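Local coordinates for putative aliphatic sulfonates-binding protein (Escherichia coli, PDB 2X26), which probably binds aliphatic sulfonates in the periplasm as the solute-binding component of an ABC-type uptake system, at residues 84-89 with 158-163; 88-93 with 172-177; 107-112 with 154-159. All coordinates share one frame; numbering follows the deposited sequence.

Interaction 1 of 3, residues 84-89 with 158-163; sequences PKAEVI and IWDPYY
Val88 lies over one face of the Tyr163 ring, while the carbonyl oxygen of Lys85 meets that ring at its edge. The methyl Val88 CG1 makes a CH-pi contact 3.9 Å from the Tyr163 ring centroid, 16° off the normal, and Val88 CG2 covers the inner end of the ring at 3.7 Å from Tyr163 CG. Along the rim, Lys85 O comes within 3.3 Å of Tyr163 CE2. Water 1 lies at the ring edge in its plane, 2.6 Å from Tyr163 OH, and donates to Lys85 O at 2.7 Å. Tyr163 reaches across because its CG stands anti to the backbone N (chi1 156°); His244 also stacks on this ring. The second aromatic, Trp159, has Glu87 OE2 near its plane at one edge, and Ile158 CD1 rests on one of its faces. Glu87 and Trp159 run side by side with carboxylate and indole planes 44° apart, Glu87 OE2 being 3.8 Å from Trp159 CB; this oxygen is hydrogen-bonded to Ser115 and, weakly, to Ser116. In the sheet itself, the antiparallel pair Val88 and Ile158 exchanges two backbone bonds, Val88 N to Ile158 O at 3.0 Å and Ile158 N to Val88 O at 2.9 Å. Just beyond, Asp160 N gives a weak bond to Ala86 O, before the cis peptide to Pro161 and the start of helix 162-169. A leucine in place of Tyr163 would probably leave water 1 without its phenol partner and His244 without a ring to stack on. Beside nearly straight backbone hydrogen bonds between the strands, methyls on its face and a water at its phenol end thus hold the ring of helix 162-169 against strand 87-92.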
loop_
_atom_site.group_PDB
_atom_site.type_symbol
_atom_site.label_atom_id
_atom_site.label_comp_id
_atom_site.label_asym_id
_atom_site.label_seq_id
_atom_site.Cartn_x
_atom_site.Cartn_y
_atom_site.Cartn_z
ATOM N N PRO A 84 -7.024 -7.282 6.621
ATOM C CA PRO A 84 -7.959 -6.802 7.683
ATOM C C PRO A 84 -7.471 -7.012 9.110
ATOM O O PRO A 84 -7.801 -6.202 9.976
ATOM C CB PRO A 84 -9.219 -7.610 7.437
ATOM C CG PRO A 84 -8.794 -8.843 6.664
ATOM C CD PRO A 84 -7.623 -8.340 5.794
ATOM N N LYS A 85 -6.626 -8.017 9.319
ATOM C CA LYS A 85 -6.080 -8.331 10.643
ATOM C C LYS A 85 -4.916 -7.439 11.064
ATOM O O LYS A 85 -4.471 -7.518 12.196
ATOM C CB LYS A 85 -5.617 -9.785 10.692
ATOM C CG LYS A 85 -6.819 -10.745 10.557
ATOM C CD LYS A 85 -6.369 -12.196 10.347
ATOM C CE LYS A 85 -7.422 -13.172 10.962
ATOM N NZ LYS A 85 -7.364 -14.598 10.468
ATOM N N ALA A 86 -4.471 -6.585 10.140
ATOM C CA ALA A 86 -3.338 -5.702 10.336
ATOM C C ALA A 86 -3.771 -4.241 10.592
ATOM O O ALA A 86 -2.950 -3.371 10.843
ATOM C CB ALA A 86 -2.487 -5.787 9.062
ATOM N N GLU A 87 -5.065 -3.949 10.498
ATOM C CA GLU A 87 -5.558 -2.565 10.632
ATOM C C GLU A 87 -6.597 -2.589 11.775
ATOM O O GLU A 87 -7.591 -3.240 11.653
ATOM C CB GLU A 87 -6.174 -2.161 9.277
ATOM C CG GLU A 87 -6.620 -0.705 9.146
ATOM C CD GLU A 87 -5.482 0.181 8.593
ATOM O OE1 GLU A 87 -4.840 -0.259 7.616
ATOM O OE2 GLU A 87 -5.259 1.279 9.136
ATOM N N VAL A 88 -6.344 -1.894 12.887
ATOM C CA VAL A 88 -7.122 -2.090 14.135
ATOM C C VAL A 88 -7.528 -0.830 14.903
ATOM O O VAL A 88 -6.937 0.239 14.725
ATOM C CB VAL A 88 -6.318 -2.996 15.094
ATOM C CG1 VAL A 88 -6.011 -4.346 14.423
ATOM C CG2 VAL A 88 -5.006 -2.266 15.567
ATOM N N ILE A 89 -8.549 -0.970 15.758
ATOM C CA ILE A 89 -8.796 -0.040 16.851
ATOM C C ILE A 89 -8.415 -0.746 18.156
ATOM O O ILE A 89 -8.939 -1.850 18.450
ATOM C CB ILE A 89 -10.286 0.370 16.890
ATOM C CG1 ILE A 89 -10.695 1.015 15.575
ATOM C CG2 ILE A 89 -10.582 1.309 18.100
ATOM C CD1 ILE A 89 -12.241 1.357 15.482
ATOM N N ILE A 158 -4.957 2.375 14.404
ATOM C CA ILE A 158 -3.586 2.322 13.871
ATOM C C ILE A 158 -3.320 1.067 13.052
ATOM O O ILE A 158 -4.057 0.075 13.141
ATOM C CB ILE A 158 -2.547 2.441 15.077
ATOM C CG1 ILE A 158 -1.104 2.721 14.581
ATOM C CG2 ILE A 158 -2.648 1.241 15.994
ATOM C CD1 ILE A 158 -0.949 4.038 13.810
ATOM N N TRP A 159 -2.282 1.134 12.202
ATOM C CA TRP A 159 -1.867 0.035 11.350
ATOM C C TRP A 159 -0.613 -0.681 11.883
ATOM O O TRP A 159 0.049 -0.215 12.820
ATOM C CB TRP A 159 -1.616 0.544 9.927
ATOM C CG TRP A 159 -0.646 1.691 9.840
ATOM C CD1 TRP A 159 0.684 1.623 9.626
ATOM C CD2 TRP A 159 -0.972 3.104 9.945
ATOM N NE1 TRP A 159 1.238 2.903 9.590
ATOM C CE2 TRP A 159 0.230 3.825 9.767
ATOM C CE3 TRP A 159 -2.178 3.816 10.117
ATOM C CZ2 TRP A 159 0.284 5.247 9.793
ATOM C CZ3 TRP A 159 -2.123 5.233 10.121
ATOM C CH2 TRP A 159 -0.912 5.917 9.991
ATOM N N ASP A 160 -0.324 -1.835 11.306
ATOM C CA ASP A 160 0.920 -2.565 11.611
ATOM C C ASP A 160 2.090 -1.859 10.911
ATOM O O ASP A 160 1.963 -1.415 9.749
ATOM C CB ASP A 160 0.771 -3.988 11.070
ATOM C CG ASP A 160 0.770 -5.051 12.137
ATOM O OD1 ASP A 160 1.222 -4.764 13.281
ATOM O OD2 ASP A 160 0.409 -6.229 11.760
ATOM N N PRO A 161 3.268 -1.851 11.533
ATOM C CA PRO A 161 3.673 -2.645 12.721
ATOM C C PRO A 161 3.475 -1.975 14.092
ATOM O O PRO A 161 3.812 -2.578 15.117
ATOM C CB PRO A 161 5.188 -2.816 12.481
ATOM C CG PRO A 161 5.582 -1.442 11.899
ATOM C CD PRO A 161 4.464 -1.328 10.824
ATOM N N TYR A 162 2.921 -0.768 14.131
ATOM C CA TYR A 162 2.643 -0.122 15.409
ATOM C C TYR A 162 1.723 -1.003 16.247
ATOM O O TYR A 162 1.874 -1.084 17.464
ATOM C CB TYR A 162 1.922 1.213 15.201
ATOM C CG TYR A 162 2.745 2.260 14.460
ATOM C CD1 TYR A 162 2.437 2.600 13.154
ATOM C CD2 TYR A 162 3.791 2.924 15.079
ATOM C CE1 TYR A 162 3.168 3.552 12.459
ATOM C CE2 TYR A 162 4.547 3.893 14.379
ATOM C CZ TYR A 162 4.190 4.200 13.068
ATOM O OH TYR A 162 4.877 5.177 12.372
ATOM N N TYR A 163 0.744 -1.584 15.564
ATOM C CA TYR A 163 -0.232 -2.445 16.192
ATOM C C TYR A 163 0.529 -3.586 16.884
ATOM O O TYR A 163 0.363 -3.769 18.101
ATOM C CB TYR A 163 -1.236 -2.956 15.149
ATOM C CG TYR A 163 -1.931 -4.255 15.488
ATOM C CD1 TYR A 163 -2.291 -4.548 16.815
ATOM C CD2 TYR A 163 -2.268 -5.173 14.491
ATOM C CE1 TYR A 163 -2.929 -5.745 17.144
ATOM C CE2 TYR A 163 -2.927 -6.365 14.815
ATOM C CZ TYR A 163 -3.241 -6.647 16.133
ATOM O OH TYR A 163 -3.893 -7.845 16.417
HETATM O O HOH W 1 -4.958 -9.110 14.357
#

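Interaction 2 of 3, residues 88-93 with 172-177; sequences VILVAE and VRVLKD
Ile89 is faced by both Leu175 and Lys176, the signature of a classic beta bulge in the antiparallel pairing of strands 87-92 and 172-177. Ile89 N bonds to Lys176 O at 2.9 Å, whereas Ile89 O accepts a hydrogen bond from Leu175 N at 2.7 Å; beyond the bulge, Val91 and Arg173 exchange a regular pair of backbone bonds. On one face, Leu90 CD2 touches Val174 CG2 at 3.9 Å, next to Tyr163 and Ala166 of helix 162-169. On the other, Leu175 CD2 sits between Ile89 CG2 and Val91 CG1. Arg173 reaches from the outermost strand back over its neighbour. Its CB packs on Glu93 CA and its CD passes 3.7 Å from Glu93 O. A bend at chi3 (85°) then swings the guanidinium back, so that Val91 CG2 lies over the centre of one face, 3.8 Å from Arg173 CZ. NH1 extends over the same methyl, and NH2 adds a weak bond to Glu93 O besides one to Ile97 O. Arg173 NE donates to Glu93 O at 2.7 Å; the oxygen lies in the guanidinium plane, while NE is tilted 26° from the plane of the carbonyl.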
loop_
_atom_site.group_PDB
_atom_site.type_symbol
_atom_site.label_atom_id
_atom_site.label_comp_id
_atom_site.label_asym_id
_atom_site.label_seq_id
_atom_site.Cartn_x
_atom_site.Cartn_y
_atom_site.Cartn_z
ATOM N N VAL A 88 -6.344 -1.894 12.887
ATOM C CA VAL A 88 -7.122 -2.090 14.135
ATOM C C VAL A 88 -7.528 -0.830 14.903
ATOM O O VAL A 88 -6.937 0.239 14.725
ATOM C CB VAL A 88 -6.318 -2.996 15.094
ATOM C CG1 VAL A 88 -6.011 -4.346 14.423
ATOM C CG2 VAL A 88 -5.006 -2.266 15.567
ATOM N N ILE A 89 -8.549 -0.970 15.758
ATOM C CA ILE A 89 -8.796 -0.040 16.851
ATOM C C ILE A 89 -8.415 -0.746 18.156
ATOM O O ILE A 89 -8.939 -1.850 18.450
ATOM C CB ILE A 89 -10.286 0.370 16.890
ATOM C CG1 ILE A 89 -10.695 1.015 15.575
ATOM C CG2 ILE A 89 -10.582 1.309 18.100
ATOM C CD1 ILE A 89 -12.241 1.357 15.482
ATOM N N LEU A 90 -7.484 -0.151 18.894
ATOM C CA LEU A 90 -7.031 -0.705 20.152
ATOM C C LEU A 90 -7.611 0.019 21.321
ATOM O O LEU A 90 -7.722 1.246 21.314
ATOM C CB LEU A 90 -5.523 -0.549 20.277
ATOM C CG LEU A 90 -4.634 -1.308 19.302
ATOM C CD1 LEU A 90 -3.210 -0.809 19.499
ATOM C CD2 LEU A 90 -4.710 -2.857 19.529
ATOM N N VAL A 91 -7.910 -0.746 22.358
ATOM C CA VAL A 91 -8.268 -0.165 23.659
ATOM C C VAL A 91 -7.452 -0.881 24.677
ATOM O O VAL A 91 -6.833 -1.885 24.342
ATOM C CB VAL A 91 -9.780 -0.326 23.988
ATOM C CG1 VAL A 91 -10.606 0.459 22.955
ATOM C CG2 VAL A 91 -10.193 -1.826 23.913
ATOM N N ALA A 92 -7.439 -0.392 25.920
ATOM C CA ALA A 92 -6.751 -1.125 26.999
ATOM C C ALA A 92 -7.487 -2.430 27.289
ATOM O O ALA A 92 -8.727 -2.451 27.192
ATOM C CB ALA A 92 -6.648 -0.229 28.273
ATOM N N GLU A 93 -6.780 -3.524 27.631
ATOM C CA GLU A 93 -7.429 -4.838 27.876
ATOM C C GLU A 93 -8.714 -4.799 28.705
ATOM O O GLU A 93 -9.774 -5.356 28.298
ATOM C CB GLU A 93 -6.445 -5.795 28.549
ATOM C CG GLU A 93 -5.368 -6.278 27.621
ATOM C CD GLU A 93 -4.351 -7.183 28.297
ATOM O OE1 GLU A 93 -3.939 -6.881 29.440
ATOM O OE2 GLU A 93 -3.952 -8.190 27.661
ATOM N N VAL A 172 -3.053 -4.229 25.969
ATOM C CA VAL A 172 -4.011 -3.773 24.953
ATOM C C VAL A 172 -4.765 -4.896 24.268
ATOM O O VAL A 172 -4.348 -6.064 24.260
ATOM C CB VAL A 172 -3.382 -2.805 23.910
ATOM C CG1 VAL A 172 -2.749 -1.606 24.597
ATOM C CG2 VAL A 172 -2.371 -3.538 23.000
ATOM N N ARG A 173 -5.887 -4.517 23.672
ATOM C CA ARG A 173 -6.819 -5.441 23.075
ATOM C C ARG A 173 -7.376 -4.806 21.787
ATOM O O ARG A 173 -7.621 -3.577 21.687
ATOM C CB ARG A 173 -7.902 -5.762 24.122
ATOM C CG ARG A 173 -9.329 -5.952 23.666
ATOM C CD ARG A 173 -10.176 -6.568 24.797
ATOM N NE ARG A 173 -10.715 -5.620 25.763
ATOM C CZ ARG A 173 -11.782 -4.836 25.581
ATOM N NH1 ARG A 173 -12.451 -4.821 24.441
ATOM N NH2 ARG A 173 -12.150 -4.020 26.559
ATOM N N VAL A 174 -7.500 -5.631 20.776
ATOM C CA VAL A 174 -8.156 -5.199 19.532
ATOM C C VAL A 174 -9.678 -5.106 19.780
ATOM O O VAL A 174 -10.332 -6.120 20.041
ATOM C CB VAL A 174 -7.809 -6.155 18.405
ATOM C CG1 VAL A 174 -8.648 -5.874 17.137
ATOM C CG2 VAL A 174 -6.341 -6.055 18.071
ATOM N N LEU A 175 -10.233 -3.899 19.715
ATOM C CA LEU A 175 -11.691 -3.706 19.784
ATOM C C LEU A 175 -12.352 -4.074 18.458
ATOM O O LEU A 175 -13.475 -4.598 18.419
ATOM C CB LEU A 175 -11.988 -2.242 20.105
ATOM C CG LEU A 175 -13.458 -1.848 20.263
ATOM C CD1 LEU A 175 -13.946 -2.390 21.544
ATOM C CD2 LEU A 175 -13.537 -0.334 20.212
ATOM N N LYS A 176 -11.660 -3.784 17.367
ATOM C CA LYS A 176 -12.240 -3.947 16.031
ATOM C C LYS A 176 -11.100 -4.036 15.040
ATOM O O LYS A 176 -10.176 -3.272 15.145
ATOM C CB LYS A 176 -13.126 -2.723 15.740
ATOM C CG LYS A 176 -13.794 -2.694 14.379
ATOM C CD LYS A 176 -14.744 -3.806 14.225
ATOM C CE LYS A 176 -15.511 -3.568 12.921
ATOM N NZ LYS A 176 -16.478 -4.637 12.692
ATOM N N ASP A 177 -11.155 -4.989 14.107
ATOM C CA ASP A 177 -10.193 -4.951 12.980
ATOM C C ASP A 177 -10.970 -4.776 11.681
ATOM O O ASP A 177 -12.191 -4.536 11.699
ATOM C CB ASP A 177 -9.240 -6.157 12.981
ATOM C CG ASP A 177 -9.936 -7.473 12.647
ATOM O OD1 ASP A 177 -11.081 -7.479 12.107
ATOM O OD2 ASP A 177 -9.339 -8.545 12.899
#

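Interaction 3 of 3, residues 107-112 with 154-159; sequences KVAFQK and DAWAIW
Ala109 and Trp156 mark the tight middle of this parallel pair, where backbone and side chain come together. Ala109 N donates to Ala155 O at 2.9 Å, and Ala109 O accepts from Ala157 N at the same 2.9 Å, the latter nearly straight at the carbonyl. The same oxygen lies in the plane of the Trp156 indole, at its edge, 3.4 Å from Trp156 CD1. That ring edge is brought to the neighbouring strand by a CG placed opposite the backbone N (chi1 -179°), while Ile158 CB leans on one indole face and residues of helix 141-149, Ala144, Arg145 and Phe148, touch the Trp156 side chain. Phe110 meets Ala157 through CB, 4.0 Å from Ala157 CB, and its ring turns aside towards His117, Phe131 and Tyr138. The Lys107 end is more exposed rather than unbonded: Lys107 O accepts from Asp154 N at 2.9 Å and weakly from Ala155 N, though the ammonium and carboxylate of Lys107 and Asp154 do not meet. The Gln111 end is looser. There the strands part and water 2 takes over the ladder, accepting from Gln111 N at 3.0 Å and donating to Ala157 O at 2.7 Å. Further on, Gln111 NE2 merely brushes Trp159 CH2 at 4.2 Å, the extended glutamine crossing the indole at a slant with amide and ring planes 67° apart. Both of these last residues are partly exposed. Strand 107-110 lies between 135-138 and 155-159, all three parallel and linked in sequence by helices 115-126 and 141-149, with 87-92 antiparallel beside 155-159: the strand order of a lobe in a type II periplasmic binding protein.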
loop_
_atom_site.group_PDB
_atom_site.type_symbol
_atom_site.label_atom_id
_atom_site.label_comp_id
_atom_site.label_asym_id
_atom_site.label_seq_id
_atom_site.Cartn_x
_atom_site.Cartn_y
_atom_site.Cartn_z
ATOM N N LYS A 107 -12.626 9.734 23.390
ATOM C CA LYS A 107 -11.551 10.280 22.571
ATOM C C LYS A 107 -10.841 9.148 21.819
ATOM O O LYS A 107 -10.401 8.165 22.423
ATOM C CB LYS A 107 -10.529 11.042 23.433
ATOM C CG LYS A 107 -11.110 12.151 24.279
ATOM C CD LYS A 107 -10.019 12.570 25.298
ATOM C CE LYS A 107 -10.552 13.006 26.618
ATOM N NZ LYS A 107 -10.860 14.457 26.622
ATOM N N VAL A 108 -10.754 9.292 20.501
ATOM C CA VAL A 108 -10.086 8.287 19.707
ATOM C C VAL A 108 -8.937 8.934 18.925
ATOM O O VAL A 108 -9.185 9.839 18.108
ATOM C CB VAL A 108 -11.084 7.642 18.739
ATOM C CG1 VAL A 108 -10.386 6.538 17.899
ATOM C CG2 VAL A 108 -12.328 7.045 19.497
ATOM N N ALA A 109 -7.707 8.433 19.092
ATOM C CA ALA A 109 -6.574 8.975 18.367
ATOM C C ALA A 109 -6.379 8.224 17.053
ATOM O O ALA A 109 -6.550 7.003 17.024
ATOM C CB ALA A 109 -5.331 8.834 19.195
ATOM N N PHE A 110 -5.999 8.953 16.003
ATOM C CA PHE A 110 -5.610 8.383 14.684
ATOM C C PHE A 110 -5.061 9.496 13.806
ATOM O O PHE A 110 -5.332 10.667 14.080
ATOM C CB PHE A 110 -6.820 7.754 13.973
ATOM C CG PHE A 110 -7.964 8.733 13.734
ATOM C CD1 PHE A 110 -8.149 9.350 12.486
ATOM C CD2 PHE A 110 -8.834 9.063 14.776
ATOM C CE1 PHE A 110 -9.207 10.267 12.301
ATOM C CE2 PHE A 110 -9.860 10.000 14.599
ATOM C CZ PHE A 110 -10.040 10.579 13.354
ATOM N N GLN A 111 -4.405 9.146 12.699
ATOM C CA GLN A 111 -3.863 10.146 11.778
ATOM C C GLN A 111 -4.910 10.613 10.769
ATOM O O GLN A 111 -5.544 9.804 10.090
ATOM C CB GLN A 111 -2.605 9.615 11.042
ATOM C CG GLN A 111 -1.940 10.724 10.217
ATOM C CD GLN A 111 -0.635 10.259 9.564
ATOM O OE1 GLN A 111 0.436 10.383 10.127
ATOM N NE2 GLN A 111 -0.737 9.782 8.357
ATOM N N LYS A 112 -5.116 11.931 10.674
ATOM C CA LYS A 112 -6.124 12.446 9.745
ATOM C C LYS A 112 -5.771 12.022 8.322
ATOM O O LYS A 112 -4.605 12.127 7.898
ATOM C CB LYS A 112 -6.260 13.992 9.816
ATOM C CG LYS A 112 -7.426 14.508 8.931
ATOM C CD LYS A 112 -7.638 16.044 9.046
ATOM C CE LYS A 112 -8.365 16.556 7.783
ATOM N NZ LYS A 112 -8.771 17.984 7.873
ATOM N N ASP A 154 -8.985 7.143 24.754
ATOM C CA ASP A 154 -9.454 5.819 25.153
ATOM C C ASP A 154 -9.215 4.728 24.147
ATOM O O ASP A 154 -9.294 3.553 24.483
ATOM C CB ASP A 154 -10.914 5.880 25.572
ATOM C CG ASP A 154 -11.088 6.854 26.724
ATOM O OD1 ASP A 154 -10.284 6.735 27.692
ATOM O OD2 ASP A 154 -11.904 7.773 26.583
ATOM N N ALA A 155 -8.949 5.115 22.908
ATOM C CA ALA A 155 -8.747 4.153 21.845
ATOM C C ALA A 155 -7.793 4.749 20.813
ATOM O O ALA A 155 -7.715 5.978 20.689
ATOM C CB ALA A 155 -10.081 3.788 21.176
ATOM N N TRP A 156 -7.094 3.880 20.081
ATOM C CA TRP A 156 -6.098 4.276 19.089
ATOM C C TRP A 156 -6.343 3.432 17.835
ATOM O O TRP A 156 -6.285 2.184 17.855
ATOM C CB TRP A 156 -4.671 4.075 19.623
ATOM C CG TRP A 156 -3.545 4.464 18.687
ATOM C CD1 TRP A 156 -3.590 5.375 17.690
ATOM C CD2 TRP A 156 -2.196 4.001 18.741
ATOM N NE1 TRP A 156 -2.361 5.481 17.075
ATOM C CE2 TRP A 156 -1.488 4.647 17.715
ATOM C CE3 TRP A 156 -1.529 3.057 19.535
ATOM C CZ2 TRP A 156 -0.144 4.400 17.456
ATOM C CZ3 TRP A 156 -0.173 2.820 19.283
ATOM C CH2 TRP A 156 0.492 3.485 18.257
ATOM N N ALA A 157 -6.668 4.109 16.752
ATOM C CA ALA A 157 -6.862 3.395 15.486
ATOM C C ALA A 157 -5.556 3.521 14.730
ATOM O O ALA A 157 -5.059 4.636 14.513
ATOM C CB ALA A 157 -8.029 4.002 14.710
ATOM N N ILE A 158 -4.957 2.375 14.404
ATOM C CA ILE A 158 -3.586 2.322 13.871
ATOM C C ILE A 158 -3.320 1.067 13.052
ATOM O O ILE A 158 -4.057 0.075 13.141
ATOM C CB ILE A 158 -2.547 2.441 15.077
ATOM C CG1 ILE A 158 -1.104 2.721 14.581
ATOM C CG2 ILE A 158 -2.648 1.241 15.994
ATOM C CD1 ILE A 158 -0.949 4.038 13.810
ATOM N N TRP A 159 -2.282 1.134 12.202
ATOM C CA TRP A 159 -1.867 0.035 11.350
ATOM C C TRP A 159 -0.613 -0.681 11.883
ATOM O O TRP A 159 0.049 -0.215 12.820
ATOM C CB TRP A 159 -1.616 0.544 9.927
ATOM C CG TRP A 159 -0.646 1.691 9.840
ATOM C CD1 TRP A 159 0.684 1.623 9.626
ATOM C CD2 TRP A 159 -0.972 3.104 9.945
ATOM N NE1 TRP A 159 1.238 2.903 9.590
ATOM C CE2 TRP A 159 0.230 3.825 9.767
ATOM C CE3 TRP A 159 -2.178 3.816 10.117
ATOM C CZ2 TRP A 159 0.284 5.247 9.793
ATOM C CZ3 TRP A 159 -2.123 5.233 10.121
ATOM C CH2 TRP A 159 -0.912 5.917 9.991
HETATM O O HOH W 2 -3.546 6.254 12.969
#

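Overall arrangement
The three contacts join four neighbouring strands of one mixed five-stranded sheet, their centres only about 9 to 11 Å apart. Across it the strands run 135-138, 107-110, 155-159, 87-92, 172-177, so interaction 3 joins the second and third, interaction 1 the third and fourth, and interaction 2 the fourth and last. Interactions 1 and 2 share Val88 and Ile89; interactions 1 and 3 share Ile158 and Trp159. Along the chain, strand 87-92 comes first yet ends up between the late strands 155-159 and 172-177, the non-sequential order expected of a type II periplasmic binding protein. A second five-stranded sheet lies at the core of what is probably the other lobe, consistent with the two-lobed build of solute-binding proteins.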